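Local coordinates for protein tryptophan synthase alpha-subunit (Pyrococcus furiosus, PDB 1GEQ) that catalyses, as the alpha subunit of tryptophan synthase, the aldol cleavage of indoleglycerol phosphate to indole and glyceraldehyde 3-phosphate, within the last step of tryptophan biosynthesis, at residues Y10-D15 / Y56-N61; T87-I92 / V115-F120; S221-I226 / K240-L245. All coordinates share one frame; numbering follows the deposited sequence.

Contact 1 (Y10-D15 / Y56-N61)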
ATOM      1  N   TYR A  10       2.715  -1.733   5.067  1.00 20.29           N
ATOM      2  CA  TYR A  10       2.712  -2.316   3.732  1.00 20.13           C
ATOM      3  C   TYR A  10       3.474  -3.627   3.915  1.00 19.13           C
ATOM      4  O   TYR A  10       4.519  -3.646   4.569  1.00 19.90           O
ATOM      5  CB  TYR A  10       3.477  -1.474   2.704  1.00 19.18           C
ATOM      6  CG  TYR A  10       3.851  -2.311   1.490  1.00 20.89           C
ATOM      7  CD1 TYR A  10       2.967  -2.469   0.422  1.00 21.46           C
ATOM      8  CD2 TYR A  10       5.038  -3.060   1.482  1.00 21.74           C
ATOM      9  CE1 TYR A  10       3.242  -3.361  -0.619  1.00 19.52           C
ATOM     10  CE2 TYR A  10       5.318  -3.953   0.452  1.00 20.89           C
ATOM     11  CZ  TYR A  10       4.417  -4.106  -0.592  1.00 23.52           C
ATOM     12  OH  TYR A  10       4.679  -5.032  -1.584  1.00 22.25           O
ATOM     13  N   LEU A  11       2.951  -4.708   3.349  1.00 17.13           N
ATOM     14  CA  LEU A  11       3.607  -6.015   3.428  1.00 20.11           C
ATOM     15  C   LEU A  11       3.428  -6.695   2.085  1.00 18.19           C
ATOM     16  O   LEU A  11       2.406  -6.511   1.429  1.00 19.91           O
ATOM     17  CB  LEU A  11       2.963  -6.903   4.508  1.00 23.54           C
ATOM     18  CG  LEU A  11       3.085  -6.527   5.983  1.00 28.49           C
ATOM     19  CD1 LEU A  11       2.315  -7.532   6.822  1.00 29.41           C
ATOM     20  CD2 LEU A  11       4.544  -6.512   6.394  1.00 29.25           C
ATOM     21  N   THR A  12       4.416  -7.482   1.669  1.00 20.15           N
ATOM     22  CA  THR A  12       4.293  -8.196   0.409  1.00 19.02           C
ATOM     23  C   THR A  12       3.648  -9.559   0.686  1.00 20.26           C
ATOM     24  O   THR A  12       4.081 -10.283   1.590  1.00 18.70           O
ATOM     25  CB  THR A  12       5.671  -8.393  -0.253  1.00 20.15           C
ATOM     26  OG1 THR A  12       6.234  -7.108  -0.560  1.00 21.79           O
ATOM     27  CG2 THR A  12       5.541  -9.209  -1.536  1.00 22.06           C
ATOM     28  N   ALA A  13       2.603  -9.897  -0.066  1.00 21.59           N
ATOM     29  CA  ALA A  13       1.924 -11.179   0.128  1.00 23.62           C
ATOM     30  C   ALA A  13       2.864 -12.339  -0.217  1.00 26.07           C
ATOM     31  O   ALA A  13       3.545 -12.318  -1.244  1.00 24.04           O
ATOM     32  CB  ALA A  13       0.666 -11.248  -0.745  1.00 25.41           C
ATOM     33  N   GLY A  14       2.907 -13.337   0.662  1.00 27.68           N
ATOM     34  CA  GLY A  14       3.746 -14.504   0.425  1.00 29.33           C
ATOM     35  C   GLY A  14       5.207 -14.363   0.798  1.00 29.98           C
ATOM     36  O   GLY A  14       6.029 -15.196   0.412  1.00 32.42           O
ATOM     37  N   ASP A  15       5.543 -13.324   1.555  1.00 29.35           N
ATOM     38  CA  ASP A  15       6.928 -13.093   1.976  1.00 28.34           C
ATOM     39  C   ASP A  15       7.066 -13.290   3.487  1.00 28.89           C
ATOM     40  O   ASP A  15       6.659 -12.425   4.263  1.00 29.18           O
ATOM     41  CB  ASP A  15       7.351 -11.665   1.602  1.00 28.13           C
ATOM     42  CG  ASP A  15       8.770 -11.333   2.036  1.00 27.77           C
ATOM     43  OD1 ASP A  15       9.106 -10.132   2.067  1.00 31.02           O
ATOM     44  OD2 ASP A  15       9.552 -12.258   2.335  1.00 25.20           O
ATOM     45  N   TYR A  56      10.761 -10.717  -5.047  1.00 29.77           N
ATOM     46  CA  TYR A  56      11.587 -11.836  -5.492  1.00 33.13           C
ATOM     47  C   TYR A  56      11.516 -13.011  -4.515  1.00 32.46           C
ATOM     48  O   TYR A  56      11.385 -14.163  -4.931  1.00 33.26           O
ATOM     49  CB  TYR A  56      13.034 -11.362  -5.658  1.00 40.82           C
ATOM     50  CG  TYR A  56      13.177 -10.195  -6.613  1.00 50.00           C
ATOM     51  CD1 TYR A  56      14.292  -9.357  -6.559  1.00 53.95           C
ATOM     52  CD2 TYR A  56      12.188  -9.916  -7.562  1.00 52.93           C
ATOM     53  CE1 TYR A  56      14.415  -8.269  -7.421  1.00 57.27           C
ATOM     54  CE2 TYR A  56      12.301  -8.835  -8.425  1.00 57.20           C
ATOM     55  CZ  TYR A  56      13.415  -8.016  -8.351  1.00 58.47           C
ATOM     56  OH  TYR A  56      13.523  -6.943  -9.207  1.00 60.93           O
ATOM     57  N   ARG A  57      11.594 -12.729  -3.219  1.00 32.05           N
ATOM     58  CA  ARG A  57      11.519 -13.783  -2.214  1.00 30.37           C
ATOM     59  C   ARG A  57      10.189 -14.510  -2.328  1.00 31.28           C
ATOM     60  O   ARG A  57      10.155 -15.737  -2.424  1.00 31.59           O
ATOM     61  CB  ARG A  57      11.651 -13.209  -0.799  1.00 31.37           C
ATOM     62  CG  ARG A  57      13.046 -12.779  -0.396  1.00 33.18           C
ATOM     63  CD  ARG A  57      13.147 -12.628   1.121  1.00 32.36           C
ATOM     64  NE  ARG A  57      12.321 -11.536   1.620  1.00 31.02           N
ATOM     65  CZ  ARG A  57      12.704 -10.262   1.660  1.00 30.57           C
ATOM     66  NH1 ARG A  57      13.912  -9.922   1.234  1.00 29.40           N
ATOM     67  NH2 ARG A  57      11.878  -9.330   2.111  1.00 26.23           N
ATOM     68  N   ALA A  58       9.094 -13.750  -2.323  1.00 29.17           N
ATOM     69  CA  ALA A  58       7.757 -14.326  -2.409  1.00 30.50           C
ATOM     70  C   ALA A  58       7.585 -15.218  -3.626  1.00 32.05           C
ATOM     71  O   ALA A  58       7.024 -16.310  -3.524  1.00 32.97           O
ATOM     72  CB  ALA A  58       6.702 -13.217  -2.423  1.00 28.82           C
ATOM     73  N   LEU A  59       8.053 -14.748  -4.778  1.00 31.13           N
ATOM     74  CA  LEU A  59       7.932 -15.524  -5.995  1.00 33.81           C
ATOM     75  C   LEU A  59       8.813 -16.765  -5.923  1.00 37.19           C
ATOM     76  O   LEU A  59       8.408 -17.842  -6.360  1.00 36.95           O
ATOM     77  CB  LEU A  59       8.289 -14.670  -7.213  1.00 33.03           C
ATOM     78  CG  LEU A  59       7.245 -13.597  -7.560  1.00 33.59           C
ATOM     79  CD1 LEU A  59       7.685 -12.820  -8.799  1.00 34.45           C
ATOM     80  CD2 LEU A  59       5.889 -14.261  -7.792  1.00 32.67           C
ATOM     81  N   LYS A  60      10.011 -16.621  -5.365  1.00 40.38           N
ATOM     82  CA  LYS A  60      10.907 -17.759  -5.241  1.00 43.77           C
ATOM     83  C   LYS A  60      10.312 -18.847  -4.356  1.00 44.35           C
ATOM     84  O   LYS A  60      10.478 -20.037  -4.631  1.00 45.39           O
ATOM     85  CB  LYS A  60      12.262 -17.324  -4.684  1.00 44.77           C
ATOM     86  CG  LYS A  60      13.187 -16.754  -5.733  1.00 51.06           C
ATOM     87  CD  LYS A  60      13.329 -17.729  -6.888  1.00 55.85           C
ATOM     88  CE  LYS A  60      14.781 -18.080  -7.152  1.00 60.34           C
ATOM     89  NZ  LYS A  60      14.886 -19.096  -8.237  1.00 63.31           N
ATOM     90  N   ASN A  61       9.612 -18.440  -3.299  1.00 44.64           N
ATOM     91  CA  ASN A  61       8.993 -19.389  -2.387  1.00 42.96           C
ATOM     92  C   ASN A  61       7.710 -19.973  -2.979  1.00 42.72           C
ATOM     93  O   ASN A  61       7.001 -20.728  -2.320  1.00 44.20           O
ATOM     94  CB  ASN A  61       8.718 -18.719  -1.037  1.00 43.51           C
ATOM     95  CG  ASN A  61      10.000 -18.371  -0.285  1.00 45.32           C
ATOM     96  OD1 ASN A  61       9.964 -17.761   0.786  1.00 45.64           O
ATOM     97  ND2 ASN A  61      11.139 -18.761  -0.844  1.00 44.00           N
TER
HETATM   98  O   HOH W   1       5.277 -17.273  -1.158  1.00 41.71           O

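Contact 2 (T87-I92 / V115-F120)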
ATOM      1  N   THR A  87      -0.919  -3.714  -6.617  1.00 25.16           N
ATOM      2  CA  THR A  87      -0.463  -4.631  -7.652  1.00 25.75           C
ATOM      3  C   THR A  87      -0.030  -3.944  -8.933  1.00 25.52           C
ATOM      4  O   THR A  87      -0.395  -2.799  -9.195  1.00 22.51           O
ATOM      5  CB  THR A  87      -1.596  -5.616  -8.026  1.00 25.85           C
ATOM      6  OG1 THR A  87      -1.119  -6.591  -8.966  1.00 25.52           O
ATOM      7  CG2 THR A  87      -2.751  -4.855  -8.657  1.00 24.24           C
ATOM      8  N   TYR A  88       0.755  -4.661  -9.727  1.00 25.60           N
ATOM      9  CA  TYR A  88       1.171  -4.162 -11.024  1.00 25.16           C
ATOM     10  C   TYR A  88       0.034  -4.595 -11.956  1.00 25.88           C
ATOM     11  O   TYR A  88      -0.761  -5.465 -11.591  1.00 24.03           O
ATOM     12  CB  TYR A  88       2.512  -4.776 -11.435  1.00 23.57           C
ATOM     13  CG  TYR A  88       3.674  -4.047 -10.807  1.00 24.77           C
ATOM     14  CD1 TYR A  88       3.949  -4.167  -9.442  1.00 22.59           C
ATOM     15  CD2 TYR A  88       4.467  -3.187 -11.565  1.00 25.41           C
ATOM     16  CE1 TYR A  88       4.981  -3.450  -8.853  1.00 24.94           C
ATOM     17  CE2 TYR A  88       5.506  -2.462 -10.979  1.00 25.27           C
ATOM     18  CZ  TYR A  88       5.756  -2.597  -9.628  1.00 25.23           C
ATOM     19  OH  TYR A  88       6.788  -1.884  -9.059  1.00 25.16           O
ATOM     20  N   TYR A  89      -0.048  -3.997 -13.142  1.00 28.53           N
ATOM     21  CA  TYR A  89      -1.136  -4.292 -14.081  1.00 33.26           C
ATOM     22  C   TYR A  89      -1.163  -5.672 -14.747  1.00 33.84           C
ATOM     23  O   TYR A  89      -2.243  -6.218 -14.983  1.00 34.47           O
ATOM     24  CB  TYR A  89      -1.190  -3.212 -15.169  1.00 36.08           C
ATOM     25  CG  TYR A  89      -2.494  -3.178 -15.948  1.00 38.55           C
ATOM     26  CD1 TYR A  89      -3.713  -3.085 -15.282  1.00 40.10           C
ATOM     27  CD2 TYR A  89      -2.505  -3.200 -17.341  1.00 40.97           C
ATOM     28  CE1 TYR A  89      -4.916  -3.008 -15.980  1.00 42.85           C
ATOM     29  CE2 TYR A  89      -3.706  -3.122 -18.054  1.00 42.78           C
ATOM     30  CZ  TYR A  89      -4.905  -3.027 -17.364  1.00 43.46           C
ATOM     31  OH  TYR A  89      -6.095  -2.952 -18.053  1.00 48.80           O
ATOM     32  N   ASN A  90       0.005  -6.226 -15.056  1.00 36.00           N
ATOM     33  CA  ASN A  90       0.085  -7.533 -15.712  1.00 37.68           C
ATOM     34  C   ASN A  90      -0.857  -8.590 -15.130  1.00 37.17           C
ATOM     35  O   ASN A  90      -1.679  -9.153 -15.845  1.00 38.18           O
ATOM     36  CB  ASN A  90       1.531  -8.041 -15.689  1.00 38.61           C
ATOM     37  CG  ASN A  90       1.678  -9.431 -16.292  1.00 41.40           C
ATOM     38  OD1 ASN A  90       1.308  -9.667 -17.443  1.00 42.83           O
ATOM     39  ND2 ASN A  90       2.223 -10.358 -15.512  1.00 42.02           N
ATOM     40  N   PRO A  91      -0.749  -8.870 -13.825  1.00 37.79           N
ATOM     41  CA  PRO A  91      -1.617  -9.874 -13.194  1.00 39.85           C
ATOM     42  C   PRO A  91      -3.116  -9.613 -13.426  1.00 42.05           C
ATOM     43  O   PRO A  91      -3.832 -10.458 -13.967  1.00 43.66           O
ATOM     44  CB  PRO A  91      -1.249  -9.764 -11.719  1.00 38.73           C
ATOM     45  CG  PRO A  91       0.184  -9.310 -11.757  1.00 38.90           C
ATOM     46  CD  PRO A  91       0.154  -8.266 -12.832  1.00 36.92           C
ATOM     47  N   ILE A  92      -3.580  -8.443 -13.006  1.00 45.48           N
ATOM     48  CA  ILE A  92      -4.984  -8.073 -13.162  1.00 49.45           C
ATOM     49  C   ILE A  92      -5.420  -8.053 -14.629  1.00 52.58           C
ATOM     50  O   ILE A  92      -6.489  -8.560 -14.977  1.00 52.87           O
ATOM     51  CB  ILE A  92      -5.262  -6.690 -12.498  1.00 48.95           C
ATOM     52  CG1 ILE A  92      -6.499  -6.037 -13.119  1.00 49.77           C
ATOM     53  CG2 ILE A  92      -4.041  -5.799 -12.620  1.00 48.84           C
ATOM     54  CD1 ILE A  92      -6.864  -4.710 -12.479  1.00 51.94           C
ATOM     55  N   VAL A 115      -0.164   0.107  -9.594  1.00 31.87           N
ATOM     56  CA  VAL A 115       1.084   0.838  -9.751  1.00 32.97           C
ATOM     57  C   VAL A 115       1.377   1.390 -11.138  1.00 34.54           C
ATOM     58  O   VAL A 115       1.693   2.570 -11.290  1.00 34.23           O
ATOM     59  CB  VAL A 115       2.273  -0.051  -9.333  1.00 32.45           C
ATOM     60  CG1 VAL A 115       3.550   0.761  -9.325  1.00 33.67           C
ATOM     61  CG2 VAL A 115       2.012  -0.651  -7.967  1.00 36.44           C
ATOM     62  N   ASP A 116       1.275   0.532 -12.148  1.00 36.37           N
ATOM     63  CA  ASP A 116       1.569   0.930 -13.519  1.00 37.85           C
ATOM     64  C   ASP A 116       0.375   0.878 -14.474  1.00 40.19           C
ATOM     65  O   ASP A 116       0.495   0.379 -15.595  1.00 41.80           O
ATOM     66  CB  ASP A 116       2.691   0.047 -14.055  1.00 34.96           C
ATOM     67  CG  ASP A 116       2.331  -1.429 -14.025  1.00 33.74           C
ATOM     68  OD1 ASP A 116       1.415  -1.803 -13.266  1.00 33.91           O
ATOM     69  OD2 ASP A 116       2.967  -2.215 -14.750  1.00 32.44           O
ATOM     70  N   LEU A 117      -0.765   1.399 -14.034  1.00 42.11           N
ATOM     71  CA  LEU A 117      -1.969   1.415 -14.860  1.00 44.58           C
ATOM     72  C   LEU A 117      -1.807   2.395 -16.020  1.00 47.03           C
ATOM     73  O   LEU A 117      -1.591   3.590 -15.806  1.00 45.99           O
ATOM     74  CB  LEU A 117      -3.186   1.839 -14.027  1.00 43.11           C
ATOM     75  CG  LEU A 117      -4.524   1.936 -14.778  1.00 43.34           C
ATOM     76  CD1 LEU A 117      -5.036   0.537 -15.079  1.00 44.79           C
ATOM     77  CD2 LEU A 117      -5.544   2.695 -13.948  1.00 43.21           C
ATOM     78  N   PRO A 118      -1.902   1.902 -17.264  1.00 49.12           N
ATOM     79  CA  PRO A 118      -1.763   2.787 -18.426  1.00 50.27           C
ATOM     80  C   PRO A 118      -2.766   3.936 -18.311  1.00 50.71           C
ATOM     81  O   PRO A 118      -3.947   3.711 -18.045  1.00 49.06           O
ATOM     82  CB  PRO A 118      -2.059   1.853 -19.593  1.00 49.77           C
ATOM     83  CG  PRO A 118      -1.502   0.531 -19.099  1.00 49.62           C
ATOM     84  CD  PRO A 118      -2.020   0.493 -17.679  1.00 49.30           C
ATOM     85  N   VAL A 119      -2.291   5.163 -18.505  1.00 54.48           N
ATOM     86  CA  VAL A 119      -3.153   6.335 -18.380  1.00 57.18           C
ATOM     87  C   VAL A 119      -4.418   6.267 -19.231  1.00 58.62           C
ATOM     88  O   VAL A 119      -5.475   6.734 -18.810  1.00 58.74           O
ATOM     89  CB  VAL A 119      -2.382   7.642 -18.703  1.00 58.94           C
ATOM     90  CG1 VAL A 119      -2.050   7.719 -20.185  1.00 60.20           C
ATOM     91  CG2 VAL A 119      -3.201   8.845 -18.267  1.00 59.96           C
ATOM     92  N   PHE A 120      -4.320   5.682 -20.419  1.00 60.89           N
ATOM     93  CA  PHE A 120      -5.479   5.566 -21.298  1.00 62.76           C
ATOM     94  C   PHE A 120      -6.382   4.385 -20.952  1.00 61.40           C
ATOM     95  O   PHE A 120      -7.085   3.853 -21.810  1.00 62.15           O
ATOM     96  CB  PHE A 120      -5.033   5.468 -22.760  1.00 68.31           C
ATOM     97  CG  PHE A 120      -4.926   6.802 -23.448  1.00 73.74           C
ATOM     98  CD1 PHE A 120      -5.749   7.105 -24.528  1.00 76.32           C
ATOM     99  CD2 PHE A 120      -4.023   7.764 -23.002  1.00 76.27           C
ATOM    100  CE1 PHE A 120      -5.681   8.349 -25.152  1.00 77.69           C
ATOM    101  CE2 PHE A 120      -3.947   9.014 -23.622  1.00 77.81           C
ATOM    102  CZ  PHE A 120      -4.777   9.306 -24.700  1.00 78.16           C
TER
HETATM  103  O   HOH W   2       2.486  -4.784 -14.989  1.00 32.16           O

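Contact 3 (S221-I226 / K240-L245)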
ATOM      1  N   SER A 221       9.137  -0.334   3.590  1.00 19.82           N
ATOM      2  CA  SER A 221      10.521  -0.801   3.566  1.00 23.72           C
ATOM      3  C   SER A 221      11.091  -1.087   4.952  1.00 22.87           C
ATOM      4  O   SER A 221      11.835  -2.046   5.127  1.00 22.54           O
ATOM      5  CB  SER A 221      11.407   0.214   2.825  1.00 24.78           C
ATOM      6  OG  SER A 221      11.407   1.471   3.470  1.00 31.35           O
ATOM      7  N   ALA A 222      10.736  -0.278   5.945  1.00 23.61           N
ATOM      8  CA  ALA A 222      11.253  -0.494   7.295  1.00 25.36           C
ATOM      9  C   ALA A 222      10.762  -1.816   7.872  1.00 24.87           C
ATOM     10  O   ALA A 222      11.426  -2.421   8.707  1.00 24.70           O
ATOM     11  CB  ALA A 222      10.858   0.663   8.212  1.00 27.18           C
ATOM     12  N   LEU A 223       9.599  -2.273   7.426  1.00 23.08           N
ATOM     13  CA  LEU A 223       9.053  -3.528   7.922  1.00 22.86           C
ATOM     14  C   LEU A 223       9.522  -4.711   7.083  1.00 23.63           C
ATOM     15  O   LEU A 223       9.914  -5.748   7.619  1.00 21.46           O
ATOM     16  CB  LEU A 223       7.518  -3.487   7.916  1.00 23.67           C
ATOM     17  CG  LEU A 223       6.850  -2.385   8.738  1.00 22.34           C
ATOM     18  CD1 LEU A 223       5.338  -2.457   8.532  1.00 23.56           C
ATOM     19  CD2 LEU A 223       7.207  -2.535  10.201  1.00 23.61           C
ATOM     20  N   VAL A 224       9.462  -4.563   5.765  1.00 24.06           N
ATOM     21  CA  VAL A 224       9.871  -5.646   4.884  1.00 25.17           C
ATOM     22  C   VAL A 224      11.351  -5.988   5.077  1.00 24.89           C
ATOM     23  O   VAL A 224      11.753  -7.129   4.877  1.00 23.55           O
ATOM     24  CB  VAL A 224       9.584  -5.298   3.403  1.00 28.58           C
ATOM     25  CG1 VAL A 224       8.085  -5.075   3.208  1.00 26.00           C
ATOM     26  CG2 VAL A 224      10.352  -4.063   3.007  1.00 33.88           C
ATOM     27  N   LYS A 225      12.156  -5.002   5.470  1.00 25.08           N
ATOM     28  CA  LYS A 225      13.576  -5.246   5.707  1.00 28.97           C
ATOM     29  C   LYS A 225      13.734  -6.227   6.868  1.00 27.58           C
ATOM     30  O   LYS A 225      14.607  -7.091   6.856  1.00 27.48           O
ATOM     31  CB  LYS A 225      14.296  -3.941   6.050  1.00 31.45           C
ATOM     32  CG  LYS A 225      15.614  -4.152   6.772  1.00 38.60           C
ATOM     33  CD  LYS A 225      16.239  -2.829   7.180  1.00 43.56           C
ATOM     34  CE  LYS A 225      17.348  -3.038   8.200  1.00 47.02           C
ATOM     35  NZ  LYS A 225      16.810  -3.592   9.480  1.00 49.26           N
ATOM     36  N   ILE A 226      12.885  -6.078   7.877  1.00 26.22           N
ATOM     37  CA  ILE A 226      12.918  -6.955   9.038  1.00 25.40           C
ATOM     38  C   ILE A 226      12.503  -8.352   8.614  1.00 25.94           C
ATOM     39  O   ILE A 226      13.130  -9.338   8.999  1.00 29.22           O
ATOM     40  CB  ILE A 226      11.972  -6.424  10.147  1.00 25.12           C
ATOM     41  CG1 ILE A 226      12.488  -5.067  10.641  1.00 25.64           C
ATOM     42  CG2 ILE A 226      11.888  -7.425  11.306  1.00 26.91           C
ATOM     43  CD1 ILE A 226      11.610  -4.409  11.690  1.00 26.33           C
ATOM     44  N   LYS A 240       7.621  -4.300  17.552  1.00 31.91           N
ATOM     45  CA  LYS A 240       8.548  -3.397  18.220  1.00 32.05           C
ATOM     46  C   LYS A 240       8.913  -2.206  17.341  1.00 30.08           C
ATOM     47  O   LYS A 240       9.069  -1.092  17.831  1.00 27.92           O
ATOM     48  CB  LYS A 240       9.809  -4.154  18.645  1.00 36.55           C
ATOM     49  CG  LYS A 240       9.597  -4.992  19.894  1.00 44.94           C
ATOM     50  CD  LYS A 240       9.509  -4.107  21.124  1.00 50.38           C
ATOM     51  CE  LYS A 240      10.904  -3.702  21.589  1.00 56.52           C
ATOM     52  NZ  LYS A 240      10.908  -2.395  22.312  1.00 58.49           N
ATOM     53  N   LYS A 241       9.036  -2.438  16.039  1.00 29.71           N
ATOM     54  CA  LYS A 241       9.375  -1.354  15.126  1.00 27.35           C
ATOM     55  C   LYS A 241       8.199  -0.381  14.973  1.00 26.87           C
ATOM     56  O   LYS A 241       8.392   0.835  14.969  1.00 26.90           O
ATOM     57  CB  LYS A 241       9.800  -1.924  13.766  1.00 27.37           C
ATOM     58  CG  LYS A 241      10.003  -0.882  12.683  1.00 28.69           C
ATOM     59  CD  LYS A 241      10.815   0.325  13.147  1.00 30.91           C
ATOM     60  CE  LYS A 241      12.304   0.185  12.889  1.00 33.35           C
ATOM     61  NZ  LYS A 241      12.953   1.537  12.870  1.00 31.44           N
ATOM     62  N   VAL A 242       6.987  -0.909  14.835  1.00 25.89           N
ATOM     63  CA  VAL A 242       5.813  -0.051  14.707  1.00 28.27           C
ATOM     64  C   VAL A 242       5.646   0.720  16.014  1.00 28.90           C
ATOM     65  O   VAL A 242       5.310   1.904  16.013  1.00 30.11           O
ATOM     66  CB  VAL A 242       4.530  -0.877  14.418  1.00 28.12           C
ATOM     67  CG1 VAL A 242       3.300   0.018  14.475  1.00 31.57           C
ATOM     68  CG2 VAL A 242       4.636  -1.529  13.046  1.00 27.92           C
ATOM     69  N   GLU A 243       5.900   0.051  17.136  1.00 29.46           N
ATOM     70  CA  GLU A 243       5.782   0.706  18.427  1.00 31.54           C
ATOM     71  C   GLU A 243       6.731   1.890  18.502  1.00 31.79           C
ATOM     72  O   GLU A 243       6.350   2.974  18.949  1.00 31.84           O
ATOM     73  CB  GLU A 243       6.071  -0.287  19.553  1.00 36.24           C
ATOM     74  CG  GLU A 243       4.817  -0.859  20.173  1.00 39.31           C
ATOM     75  CD  GLU A 243       5.094  -2.017  21.112  1.00 42.92           C
ATOM     76  OE1 GLU A 243       6.092  -1.960  21.861  1.00 46.32           O
ATOM     77  OE2 GLU A 243       4.301  -2.980  21.103  1.00 43.14           O
ATOM     78  N   GLU A 244       7.966   1.688  18.056  1.00 31.20           N
ATOM     79  CA  GLU A 244       8.953   2.757  18.060  1.00 30.76           C
ATOM     80  C   GLU A 244       8.479   3.929  17.195  1.00 30.40           C
ATOM     81  O   GLU A 244       8.613   5.094  17.573  1.00 28.82           O
ATOM     82  CB  GLU A 244      10.288   2.237  17.522  1.00 34.30           C
ATOM     83  CG  GLU A 244      11.299   3.333  17.203  1.00 39.10           C
ATOM     84  CD  GLU A 244      12.419   2.838  16.294  1.00 43.70           C
ATOM     85  OE1 GLU A 244      13.156   3.679  15.734  1.00 43.13           O
ATOM     86  OE2 GLU A 244      12.556   1.602  16.144  1.00 45.41           O
ATOM     87  N   LEU A 245       7.928   3.615  16.029  1.00 29.11           N
ATOM     88  CA  LEU A 245       7.455   4.653  15.127  1.00 29.32           C
ATOM     89  C   LEU A 245       6.244   5.386  15.690  1.00 30.25           C
ATOM     90  O   LEU A 245       6.009   6.548  15.364  1.00 29.34           O
ATOM     91  CB  LEU A 245       7.122   4.046  13.766  1.00 27.78           C
ATOM     92  CG  LEU A 245       8.341   3.472  13.038  1.00 25.11           C
ATOM     93  CD1 LEU A 245       7.905   2.833  11.726  1.00 24.04           C
ATOM     94  CD2 LEU A 245       9.356   4.581  12.792  1.00 24.50           C
TER

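Contact 1 (Y10-D15 / Y56-N61)
The backbones come closest where Asp-15 meets Ala-58, their CA atoms 4.6 Å apart, as a type II turn from Thr-12 to Asp-15 carries the chain off the end of strand 6-12 and against helix 49-60. In the TIM barrel this joins the loop after the first strand to the last turns of the helix that follows the second. Gly-14 occupies the third position of the turn with positive phi, where a side chain would be forced against the carbonyl O of Ala-13 and would point at Ala-58.

The polar part is a side-on salt bridge: NE and NH2 of Arg-57 each take one oxygen of the Asp-15 carboxylate. The NE bond to OD2 is the straighter, at 171° over 2.9 Å, and OD2 lies in the guanidinium plane; OD1, held by NH2, is tilted from it. The carboxylate and guanidinium planes stand 40° apart. A bend at chi3 (-66°) in Arg-57 turns the guanidinium back to the carboxylate.

Beside this pair the methyl of Ala-58 sits against the turn, its CB 3.5 Å from Ala-13 O. Thr-12 OG1 is hydrogen-bonded both to Tyr-10 OH and to Ser-54 OG of helix 49-60. Gly-14 O receives a CA-H...O contact from Ala-58, 3.4 Å from its CA, and a water donates to both Gly-14 O and Ala-58 O.

Contact 2 (T87-I92 / V115-F120)
This is a contact of mixed polar and aromatic character between a strand-to-helix junction and the loop after the next strand, made where the chain leaves two neighbouring strands of the TIM barrel, 83-87 and 111-114. The parallel pairing of those strands reaches the contact as a backbone hydrogen bond, Val-115 N to Thr-87 O at 2.9 Å. Past it, segment 87-92 enters helix 89-95 while 115-120 runs on as a loop toward helix 122-132.

Asp-116 carries the polar link. Its CG lies between the backbone N and the carbonyl carbon (chi1 59°), which turns the carboxylate to the backbone N-H of Tyr-89. There OD1 accepts from Tyr-89 N through its syn lone pair, at 2.6 Å and 152°. OD2 receives a hydrogen from a water that in turn accepts from Asn-90 N. OD2 also lies at the edge of the Tyr-88 ring, near its plane. With an asparagine in place of Asp-116, the NH2 could not accept a hydrogen, so either Tyr-89 N or the water bridging to Asn-90 N would probably lose its acceptor, and the negative charge beside them would be gone.

Both tyrosines lend a ring face to the other segment. Val-115 stands over the centre of the Tyr-88 ring in a CH-pi contact, CB 4.2 Å from the centroid and 3° off the normal. The hydroxyl of that ring is hydrogen-bonded to Asp-47, a proton acceptor of the active site, and to Ala-46 N, so Tyr-88 is a second-shell residue to Asp-47, with Val-115 packed on its ring. On Tyr-89, Pro-118 CD lies over one face, offset toward the rim, and Leu-117 CD1 approaches CE1 of the same ring obliquely, at 3.7 Å.

Contact 3 (S221-I226 / K240-L245)
Apolar contacts between Leu-223 and Ile-226 on one helix and Lys-241 and Val-242 on the other carry this pairing, and no hydrogen bond crosses it. Ile-226 CD1 reaches Lys-241 CB at 3.7 Å. With CG1 anti to the carbonyl carbon (chi1 -64°) and the chain extended beyond it (chi2 177°), Ile-226 brings that terminal methyl against the first carbons of the lysine. Leu-223 extends CD2 into the angle between two neighbours, 4.0 Å from Val-242 CG2 and 4.1 Å from Lys-241 CG.

The segments run nearly antiparallel, at 156°, with 10.7 Å between their axes at closest approach. They belong to helices 221-230 and 235-246, which follow the eighth and last strand of the TIM barrel; Leu-223 and Val-242 also touch Pro-9 and Leu-7 of strand 6-12, so the pair packs against the place where the barrel closes.

The polar interactions stay within a helix or lead outside the pair. Lys-241, bent at chi2 and chi3, uses its aliphatic stem for the packing and carries its amine elsewhere: NZ makes a weak hydrogen bond to Ser-201 O and a salt bridge to Glu-244 OE2, 3.3 Å long, whose hydrogen bond is weak.

Overall arrangement
The three contacts come in series along the chain of one eight-stranded TIM barrel. Contact 1 joins the end of the first strand to helix 49-60 after the second, contact 2 follows the neighbouring third and fourth strands, and contact 3 joins the two helices after the eighth. Because the barrel closes first strand to last, contacts 1 and 3 touch, Tyr-10 packing on Val-224, with centres 17 Å apart. Contact 2 is separate, its centre 19 Å from that of contact 1 and 28 Å from that of contact 3. It lies nearest the catalytic residues, the side chains of Tyr-88 and Asp-47 being about 3 Å apart; side chains of contacts 1 and 3 come within about 9 Å of that of Glu-36.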